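Local atomic coordinates of terminal oxygenase component of carbazole 1,9a-dioxygenase (Sphingomonas, PDB entry 3GKQ), a protein that probably catalyses the oxygenation step of carbazole 1,9a-dioxygenation, as a Rieske nonheme iron oxygenase carrying a [2Fe-2S] cluster and a mononuclear iron. Residues 160-165 and 299-305; 194-199 and 321-326; 257-262 and 273-279. All blocks are in the same frame, centred on the assembly; numbering follows the deposited sequence.

Interaction 1: 160-165 and 299-305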
loop_
_atom_site.group_PDB
_atom_site.type_symbol
_atom_site.label_atom_id
_atom_site.label_comp_id
_atom_site.label_asym_id
_atom_site.label_seq_id
_atom_site.Cartn_x
_atom_site.Cartn_y
_atom_site.Cartn_z
ATOM N N ASP A 160 34.817 -25.460 21.469
ATOM C CA ASP A 160 33.998 -26.616 21.824
ATOM C C ASP A 160 32.490 -26.384 21.830
ATOM O O ASP A 160 31.728 -27.248 22.280
ATOM C CB ASP A 160 34.432 -27.136 23.196
ATOM C CG ASP A 160 34.155 -26.141 24.308
ATOM O OD1 ASP A 160 34.338 -24.925 24.080
ATOM O OD2 ASP A 160 33.768 -26.573 25.415
ATOM N N LEU A 161 32.051 -25.236 21.322
ATOM C CA LEU A 161 30.627 -24.923 21.307
ATOM C C LEU A 161 29.963 -25.359 20.001
ATOM O O LEU A 161 30.231 -24.798 18.937
ATOM C CB LEU A 161 30.429 -23.415 21.515
ATOM C CG LEU A 161 29.179 -22.852 22.212
ATOM C CD1 LEU A 161 28.489 -21.873 21.280
ATOM C CD2 LEU A 161 28.230 -23.959 22.637
ATOM N N ALA A 162 29.107 -26.371 20.084
ATOM C CA ALA A 162 28.386 -26.855 18.911
ATOM C C ALA A 162 27.180 -25.934 18.769
ATOM O O ALA A 162 26.462 -25.705 19.742
ATOM C CB ALA A 162 27.930 -28.287 19.122
ATOM N N VAL A 163 26.957 -25.413 17.566
ATOM C CA VAL A 163 25.857 -24.486 17.333
ATOM C C VAL A 163 24.945 -24.845 16.167
ATOM O O VAL A 163 25.406 -25.277 15.111
ATOM C CB VAL A 163 26.404 -23.055 17.100
ATOM C CG1 VAL A 163 25.260 -22.088 16.820
ATOM C CG2 VAL A 163 27.191 -22.601 18.314
ATOM N N HIS A 164 23.645 -24.659 16.382
ATOM C CA HIS A 164 22.622 -24.910 15.370
ATOM C C HIS A 164 21.563 -23.827 15.543
ATOM O O HIS A 164 21.423 -23.267 16.630
ATOM C CB HIS A 164 21.985 -26.288 15.568
ATOM C CG HIS A 164 22.944 -27.422 15.400
ATOM N ND1 HIS A 164 23.564 -27.697 14.199
ATOM C CD2 HIS A 164 23.417 -28.328 16.286
ATOM C CE1 HIS A 164 24.378 -28.726 14.355
ATOM N NE2 HIS A 164 24.309 -29.127 15.610
ATOM N N GLY A 165 20.824 -23.526 14.484
ATOM C CA GLY A 165 19.808 -22.499 14.598
ATOM C C GLY A 165 18.874 -22.390 13.416
ATOM O O GLY A 165 18.925 -23.197 12.488
ATOM N N GLN A 299 17.758 -17.457 15.609
ATOM C CA GLN A 299 17.793 -18.155 16.896
ATOM C C GLN A 299 18.839 -19.258 16.875
ATOM O O GLN A 299 18.695 -20.224 16.133
ATOM C CB GLN A 299 16.438 -18.793 17.185
ATOM C CG GLN A 299 15.289 -17.830 17.318
ATOM C CD GLN A 299 13.954 -18.538 17.275
ATOM O OE1 GLN A 299 13.517 -18.999 16.218
ATOM N NE2 GLN A 299 13.302 -18.641 18.429
ATOM N N MET A 300 19.880 -19.120 17.692
ATOM C CA MET A 300 20.933 -20.127 17.746
ATOM C C MET A 300 20.972 -20.798 19.114
ATOM O O MET A 300 20.816 -20.140 20.146
ATOM C CB MET A 300 22.310 -19.503 17.481
ATOM C CG MET A 300 22.397 -18.585 16.263
ATOM S SD MET A 300 21.843 -19.338 14.740
ATOM C CE MET A 300 23.178 -20.514 14.437
ATOM N N LEU A 301 21.172 -22.111 19.117
ATOM C CA LEU A 301 21.282 -22.869 20.358
ATOM C C LEU A 301 22.670 -23.491 20.378
ATOM O O LEU A 301 23.101 -24.110 19.402
ATOM C CB LEU A 301 20.217 -23.967 20.440
ATOM C CG LEU A 301 18.769 -23.515 20.661
ATOM C CD1 LEU A 301 17.900 -24.732 20.903
ATOM C CD2 LEU A 301 18.686 -22.567 21.855
ATOM N N GLY A 302 23.378 -23.307 21.482
ATOM C CA GLY A 302 24.711 -23.861 21.579
ATOM C C GLY A 302 24.866 -24.815 22.744
ATOM O O GLY A 302 24.191 -24.678 23.768
ATOM N N ARG A 303 25.750 -25.792 22.577
ATOM C CA ARG A 303 26.027 -26.769 23.623
ATOM C C ARG A 303 27.495 -27.149 23.585
ATOM O O ARG A 303 28.031 -27.490 22.528
ATOM C CB ARG A 303 25.182 -28.033 23.446
ATOM C CG ARG A 303 25.608 -29.171 24.380
ATOM C CD ARG A 303 24.751 -30.414 24.205
ATOM N NE ARG A 303 23.432 -30.249 24.804
ATOM C CZ ARG A 303 22.419 -31.091 24.629
ATOM N NH1 ARG A 303 22.568 -32.168 23.864
ATOM N NH2 ARG A 303 21.252 -30.856 25.220
ATOM N N ARG A 304 28.142 -27.075 24.741
ATOM C CA ARG A 304 29.550 -27.430 24.856
ATOM C C ARG A 304 29.670 -28.928 24.562
ATOM O O ARG A 304 29.000 -29.743 25.195
ATOM C CB ARG A 304 30.047 -27.119 26.269
ATOM C CG ARG A 304 31.438 -27.635 26.566
ATOM C CD ARG A 304 31.916 -27.212 27.948
ATOM N NE ARG A 304 33.236 -27.765 28.244
ATOM C CZ ARG A 304 33.951 -27.461 29.322
ATOM N NH1 ARG A 304 33.477 -26.603 30.217
ATOM N NH2 ARG A 304 35.147 -28.014 29.506
ATOM N N VAL A 305 30.507 -29.282 23.593
ATOM C CA VAL A 305 30.687 -30.682 23.210
ATOM C C VAL A 305 32.154 -31.122 23.256
ATOM O O VAL A 305 33.058 -30.339 22.963
ATOM C CB VAL A 305 30.119 -30.930 21.791
ATOM C CG1 VAL A 305 30.515 -32.303 21.295
ATOM C CG2 VAL A 305 28.604 -30.818 21.820
#
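An antiparallel strand pair at one border of the catalytic domain's sheet joins 161-165 to 299-304, with A162-R303 and H164-L301 as the hydrogen-bonded pairs and L161-R304, V163-G302 and G165-M300 as the non-hydrogen-bonded ones. A162 and R303 exchange two backbone bonds; A162 N reaches R303 O at 2.9 Å from above the carbonyl plane, while R303 N meets A162 O in the plane of the A162 carbonyl. The bond from L301 N to H164 O is 2.8 Å long and nearly straight (174°), and H164 N answers to L301 O. Past the strand ends V305 N still donates to D160 O, 2.7 Å away. G302 adds a CA-H...O contact, its CA 3.1 Å from A162 O.

On the face carrying L161, V163 and M300, the methionine does the reaching. Bends at chi2 (-54°) and chi3 curl its chain back across V163 at about a right angle, so that M300 CE touches V163 CG1 at 3.5 Å, and M300 SD lies 3.8 Å from the CA of G165. Near the end of the strand, on the L161 face, the extended R304 chain runs past D160 with NE 3.1 Å from OD2, a salt bridge whose carboxylate and guanidinium planes stand 79° apart; the exact place of OD2 is doubtful.

The opposite face, with H164, L301 and R303, lies against helix 308-328: the H164 ring meets F314 and F318, and R303 forms a salt bridge to E317. A162 CB, on this face too, packs on V305 CG2 at 3.8 Å. The Q299 side chain, held by Q166 and L327 O, lies about 9 Å from the bound iron ion. Such an antiparallel sheet backed by a long helix characterises the Bet v 1-like catalytic domain of Rieske oxygenases.

Interaction 2: 194-199 and 321-326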
loop_
_atom_site.group_PDB
_atom_site.type_symbol
_atom_site.label_atom_id
_atom_site.label_comp_id
_atom_site.label_asym_id
_atom_site.label_seq_id
_atom_site.Cartn_x
_atom_site.Cartn_y
_atom_site.Cartn_z
ATOM N N ILE A 194 4.365 -24.410 25.991
ATOM C CA ILE A 194 4.438 -25.863 26.114
ATOM C C ILE A 194 5.797 -26.291 26.661
ATOM O O ILE A 194 5.958 -27.414 27.137
ATOM C CB ILE A 194 4.222 -26.562 24.752
ATOM C CG1 ILE A 194 5.220 -26.025 23.722
ATOM C CG2 ILE A 194 2.790 -26.350 24.277
ATOM C CD1 ILE A 194 5.179 -26.749 22.385
ATOM N N LEU A 195 6.774 -25.393 26.593
ATOM C CA LEU A 195 8.110 -25.700 27.090
ATOM C C LEU A 195 8.144 -25.875 28.606
ATOM O O LEU A 195 8.978 -26.617 29.129
ATOM C CB LEU A 195 9.095 -24.593 26.707
ATOM C CG LEU A 195 10.476 -24.697 27.362
ATOM C CD1 LEU A 195 11.211 -25.921 26.807
ATOM C CD2 LEU A 195 11.279 -23.427 27.104
ATOM N N LEU A 196 7.246 -25.184 29.304
ATOM C CA LEU A 196 7.194 -25.231 30.761
ATOM C C LEU A 196 6.983 -26.643 31.308
ATOM O O LEU A 196 7.845 -27.169 32.012
ATOM C CB LEU A 196 6.103 -24.282 31.266
ATOM C CG LEU A 196 6.223 -22.856 30.706
ATOM C CD1 LEU A 196 5.202 -21.948 31.381
ATOM C CD2 LEU A 196 7.639 -22.322 30.933
ATOM N N ASP A 197 5.844 -27.252 30.998
ATOM C CA ASP A 197 5.587 -28.614 31.456
ATOM C C ASP A 197 6.499 -29.544 30.664
ATOM O O ASP A 197 7.029 -30.517 31.201
ATOM C CB ASP A 197 4.128 -29.011 31.216
ATOM C CG ASP A 197 3.175 -28.378 32.208
ATOM O OD1 ASP A 197 3.638 -27.723 33.166
ATOM O OD2 ASP A 197 1.951 -28.541 32.033
ATOM N N GLY A 198 6.684 -29.217 29.388
ATOM C CA GLY A 198 7.516 -30.020 28.511
ATOM C C GLY A 198 8.949 -30.235 28.961
ATOM O O GLY A 198 9.591 -31.190 28.529
ATOM N N ASN A 199 9.470 -29.366 29.819
ATOM C CA ASN A 199 10.843 -29.538 30.272
ATOM C C ASN A 199 11.033 -29.168 31.738
ATOM O O ASN A 199 12.135 -28.823 32.162
ATOM C CB ASN A 199 11.796 -28.729 29.383
ATOM C CG ASN A 199 13.259 -29.083 29.617
ATOM O OD1 ASN A 199 13.612 -30.258 29.730
ATOM N ND2 ASN A 199 14.116 -28.072 29.676
ATOM N N LYS A 321 13.754 -32.144 18.988
ATOM C CA LYS A 321 13.088 -31.657 20.191
ATOM C C LYS A 321 13.003 -30.142 20.388
ATOM O O LYS A 321 11.917 -29.567 20.392
ATOM C CB LYS A 321 13.762 -32.281 21.419
ATOM C CG LYS A 321 13.141 -31.897 22.757
ATOM C CD LYS A 321 13.871 -32.596 23.902
ATOM C CE LYS A 321 13.191 -32.362 25.243
ATOM N NZ LYS A 321 13.876 -33.103 26.352
ATOM N N TRP A 322 14.158 -29.512 20.553
ATOM C CA TRP A 322 14.237 -28.085 20.821
ATOM C C TRP A 322 13.633 -27.103 19.819
ATOM O O TRP A 322 13.125 -26.055 20.220
ATOM C CB TRP A 322 15.690 -27.730 21.109
ATOM C CG TRP A 322 16.226 -28.552 22.237
ATOM C CD1 TRP A 322 17.287 -29.408 22.198
ATOM C CD2 TRP A 322 15.701 -28.621 23.571
ATOM N NE1 TRP A 322 17.456 -30.009 23.423
ATOM C CE2 TRP A 322 16.496 -29.543 24.285
ATOM C CE3 TRP A 322 14.635 -27.991 24.231
ATOM C CZ2 TRP A 322 16.261 -29.857 25.630
ATOM C CZ3 TRP A 322 14.399 -28.302 25.572
ATOM C CH2 TRP A 322 15.213 -29.229 26.255
ATOM N N VAL A 323 13.674 -27.424 18.531
ATOM C CA VAL A 323 13.104 -26.520 17.540
ATOM C C VAL A 323 11.615 -26.268 17.785
ATOM O O VAL A 323 11.184 -25.117 17.866
ATOM C CB VAL A 323 13.309 -27.056 16.096
ATOM C CG1 VAL A 323 12.411 -26.308 15.120
ATOM C CG2 VAL A 323 14.764 -26.876 15.680
ATOM N N GLU A 324 10.834 -27.336 17.927
ATOM C CA GLU A 324 9.398 -27.185 18.144
ATOM C C GLU A 324 8.988 -26.884 19.584
ATOM O O GLU A 324 7.994 -26.194 19.817
ATOM C CB GLU A 324 8.651 -28.439 17.677
ATOM C CG GLU A 324 8.672 -28.681 16.177
ATOM C CD GLU A 324 8.206 -27.478 15.368
ATOM O OE1 GLU A 324 7.306 -26.741 15.834
ATOM O OE2 GLU A 324 8.736 -27.277 14.252
ATOM N N LEU A 325 9.745 -27.397 20.548
ATOM C CA LEU A 325 9.419 -27.192 21.956
ATOM C C LEU A 325 9.801 -25.810 22.489
ATOM O O LEU A 325 9.074 -25.225 23.297
ATOM C CB LEU A 325 10.113 -28.255 22.814
ATOM C CG LEU A 325 9.392 -28.892 24.013
ATOM C CD1 LEU A 325 10.426 -29.165 25.100
ATOM C CD2 LEU A 325 8.295 -27.993 24.554
ATOM N N ALA A 326 10.943 -25.293 22.047
ATOM C CA ALA A 326 11.414 -24.003 22.533
ATOM C C ALA A 326 11.465 -22.888 21.490
ATOM O O ALA A 326 10.755 -21.890 21.612
ATOM C CB ALA A 326 12.789 -24.173 23.175
HETATM O O HOH W 1 12.536 -32.173 28.555
#
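L195 meets L325 and W322 where helix 194-198 leans on helix 308-328, the two short segments running at 122° to each other. Taking L195 from its root, CB sits 3.5 Å from the backbone O of L325. With chi1 at 171° CG swings beside the carbonyl carbon, and the two methyls part from there. CD1 reaches L325 CD1 at 3.7 Å and the edge of the W322 indole, 4.2 Å from CZ3; CD2 turns to the CB of A326.

L325 answers with its other branch. Its CD2 lies 3.4 Å from L195 CA, close to the backbone of the short helix, and also touches I194 CG1 at 3.7 Å, so one methyl rests against two successive residues of the short helix.

Beyond this apolar patch the contact turns polar. The N199 amide stands at the rim of the W322 ring, ND2 being 3.8 Å from CH2, with amide and ring planes 77° apart. K321 lays its extended chain over one indole face, CD above the rim, and sends NZ to a water 2.7 Å away. That water donates to both G198 O and N199 OD1, linking the end of the short helix to the long one. N199 is further gripped from the neighbouring loops, OD1 by K257 and ND2 by D278.

The short helix follows soon after the iron ligand H190, and the L195 side chain lies about 8 Å from that of H190. This is mostly apolar helix-helix packing with a water-bridged polar margin, set beside the mononuclear iron site of the oxygenase domain.

Interaction 3: 257-262 and 273-279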
loop_
_atom_site.group_PDB
_atom_site.type_symbol
_atom_site.label_atom_id
_atom_site.label_comp_id
_atom_site.label_asym_id
_atom_site.label_seq_id
_atom_site.Cartn_x
_atom_site.Cartn_y
_atom_site.Cartn_z
ATOM N N LYS A 257 14.076 -27.319 36.798
ATOM C CA LYS A 257 15.143 -26.884 35.895
ATOM C C LYS A 257 15.211 -25.362 35.874
ATOM O O LYS A 257 14.265 -24.693 35.455
ATOM C CB LYS A 257 14.912 -27.414 34.480
ATOM C CG LYS A 257 15.076 -28.915 34.358
ATOM C CD LYS A 257 15.088 -29.350 32.900
ATOM C CE LYS A 257 15.365 -30.841 32.778
ATOM N NZ LYS A 257 15.513 -31.262 31.362
ATOM N N MET A 258 16.335 -24.824 36.339
ATOM C CA MET A 258 16.548 -23.386 36.395
ATOM C C MET A 258 17.250 -22.875 35.137
ATOM O O MET A 258 18.382 -23.265 34.842
ATOM C CB MET A 258 17.385 -23.034 37.627
ATOM C CG MET A 258 16.911 -23.712 38.904
ATOM S SD MET A 258 15.175 -23.389 39.259
ATOM C CE MET A 258 15.305 -21.835 40.143
ATOM N N VAL A 259 16.572 -21.999 34.404
ATOM C CA VAL A 259 17.128 -21.429 33.180
ATOM C C VAL A 259 17.089 -19.908 33.224
ATOM O O VAL A 259 16.564 -19.320 34.172
ATOM C CB VAL A 259 16.351 -21.907 31.934
ATOM C CG1 VAL A 259 16.588 -23.390 31.713
ATOM C CG2 VAL A 259 14.867 -21.619 32.104
ATOM N N ALA A 260 17.643 -19.275 32.194
ATOM C CA ALA A 260 17.671 -17.816 32.121
ATOM C C ALA A 260 18.226 -17.253 33.425
ATOM O O ALA A 260 17.607 -16.397 34.068
ATOM C CB ALA A 260 16.267 -17.271 31.863
ATOM N N ILE A 261 19.391 -17.754 33.813
ATOM C CA ILE A 261 20.062 -17.316 35.028
ATOM C C ILE A 261 20.870 -16.065 34.709
ATOM O O ILE A 261 20.980 -15.153 35.528
ATOM C CB ILE A 261 21.001 -18.423 35.557
ATOM C CG1 ILE A 261 20.165 -19.591 36.092
ATOM C CG2 ILE A 261 21.925 -17.868 36.633
ATOM C CD1 ILE A 261 20.982 -20.791 36.520
ATOM N N SER A 262 21.429 -16.030 33.505
ATOM C CA SER A 262 22.224 -14.897 33.060
ATOM C C SER A 262 21.808 -14.449 31.667
ATOM O O SER A 262 22.034 -15.161 30.681
ATOM C CB SER A 262 23.706 -15.263 33.045
ATOM O OG SER A 262 24.465 -14.238 32.427
ATOM N N VAL A 273 21.039 -15.809 26.353
ATOM C CA VAL A 273 20.283 -16.295 27.505
ATOM C C VAL A 273 20.972 -17.578 27.961
ATOM O O VAL A 273 21.032 -18.565 27.222
ATOM C CB VAL A 273 18.823 -16.585 27.125
ATOM C CG1 VAL A 273 18.034 -16.990 28.354
ATOM C CG2 VAL A 273 18.201 -15.345 26.483
ATOM N N ASP A 274 21.501 -17.559 29.181
ATOM C CA ASP A 274 22.232 -18.706 29.693
ATOM C C ASP A 274 21.845 -19.132 31.111
ATOM O O ASP A 274 21.922 -18.338 32.050
ATOM C CB ASP A 274 23.723 -18.384 29.629
ATOM C CG ASP A 274 24.593 -19.601 29.804
ATOM O OD1 ASP A 274 24.184 -20.696 29.363
ATOM O OD2 ASP A 274 25.700 -19.454 30.367
ATOM N N PRO A 275 21.398 -20.390 31.276
ATOM C CA PRO A 275 21.219 -21.397 30.223
ATOM C C PRO A 275 19.775 -21.364 29.730
ATOM O O PRO A 275 18.887 -20.902 30.443
ATOM C CB PRO A 275 21.546 -22.696 30.945
ATOM C CG PRO A 275 20.923 -22.456 32.290
ATOM C CD PRO A 275 21.339 -21.023 32.610
ATOM N N PHE A 276 19.537 -21.855 28.519
ATOM C CA PHE A 276 18.187 -21.855 27.964
ATOM C C PHE A 276 18.217 -22.504 26.587
ATOM O O PHE A 276 19.189 -22.347 25.846
ATOM C CB PHE A 276 17.674 -20.409 27.865
ATOM C CG PHE A 276 16.198 -20.305 27.615
ATOM C CD1 PHE A 276 15.690 -20.376 26.321
ATOM C CD2 PHE A 276 15.309 -20.209 28.682
ATOM C CE1 PHE A 276 14.318 -20.352 26.095
ATOM C CE2 PHE A 276 13.928 -20.185 28.465
ATOM C CZ PHE A 276 13.434 -20.261 27.173
ATOM N N PRO A 277 17.158 -23.245 26.220
ATOM C CA PRO A 277 15.926 -23.541 26.964
ATOM C C PRO A 277 16.082 -24.717 27.935
ATOM O O PRO A 277 15.097 -25.290 28.401
ATOM C CB PRO A 277 14.938 -23.856 25.854
ATOM C CG PRO A 277 15.802 -24.617 24.891
ATOM C CD PRO A 277 17.076 -23.789 24.850
ATOM N N ASP A 278 17.328 -25.072 28.225
ATOM C CA ASP A 278 17.624 -26.174 29.129
ATOM C C ASP A 278 18.957 -25.885 29.795
ATOM O O ASP A 278 19.799 -25.181 29.233
ATOM C CB ASP A 278 17.691 -27.495 28.348
ATOM C CG ASP A 278 17.898 -28.703 29.254
ATOM O OD1 ASP A 278 19.058 -28.984 29.632
ATOM O OD2 ASP A 278 16.892 -29.358 29.597
ATOM N N PRO A 279 19.163 -26.404 31.015
ATOM C CA PRO A 279 20.420 -26.176 31.731
ATOM C C PRO A 279 21.657 -26.592 30.932
ATOM O O PRO A 279 22.768 -26.152 31.225
ATOM C CB PRO A 279 20.241 -27.004 33.002
ATOM C CG PRO A 279 18.773 -26.881 33.261
ATOM C CD PRO A 279 18.184 -27.088 31.881
HETATM O O HOH W 2 18.390 -31.032 31.697
#
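Backbone bonds tie A260, I261 and S262 to D274 and P275. A260 N donates to P275 O at 2.7 Å, nearly straight (168°) and in the carbonyl plane. D274 O takes two donors, S262 N at 2.8 Å and, weakly, I261 N at 3.1 Å, while D274 N returns a bond to S262 O. With I261 and S262 both facing D274, this is a classic beta bulge, placed where the antiparallel pair S262-D274 gives way to loop. A cis peptide precedes P275, where 273-279 leaves the strand.

Apolar contacts flank these bonds. V259 spreads its two methyls: CG2 meets F276 CD2 at 3.7 Å, approaching the ring obliquely, and CG1 packs on P279 CD at 4.0 Å. I261 puts CD1 against P275 CD at 3.9 Å, and A260 CB touches V273 CG1. P277 CB sits over one face of the F276 ring, toward its rim; the F276 side chain is about 7 Å from the bound iron ion and meets F330.

The charged group lies at the far end. K257, extended beyond CG, brings NZ to D278 OD2 at 2.9 Å, nearly along the C-O axis, and a water accepts from NZ while donating to OD1. N199 joins both charges as a further partner. T280 also binds D278 OD1, so both carboxylate oxygens of this buried aspartate are engaged.

With lysine, amide and water gathered round it, D278 is probably ionised, its charge probably balanced largely by K257.

From the N terminus, 160-165 comes first, on the border strand, and 194-199 next, on the short helix beyond H190. The hairpin segments 257-262 and 273-279 then pair with each other, so interaction 3 closes a small loop of its own, nested inside both larger ones. Residues 299-305 return to the border strand and close interaction 1; helix 308-328 follows directly, and its 321-326 reaches back to 194-199. Interactions 1 and 2 therefore cross along the chain. In space L301 touches both W322 and P277, while A326 packs on P277, so sheet border, hairpin, long helix and short helix are joined on one side of the catalytic domain.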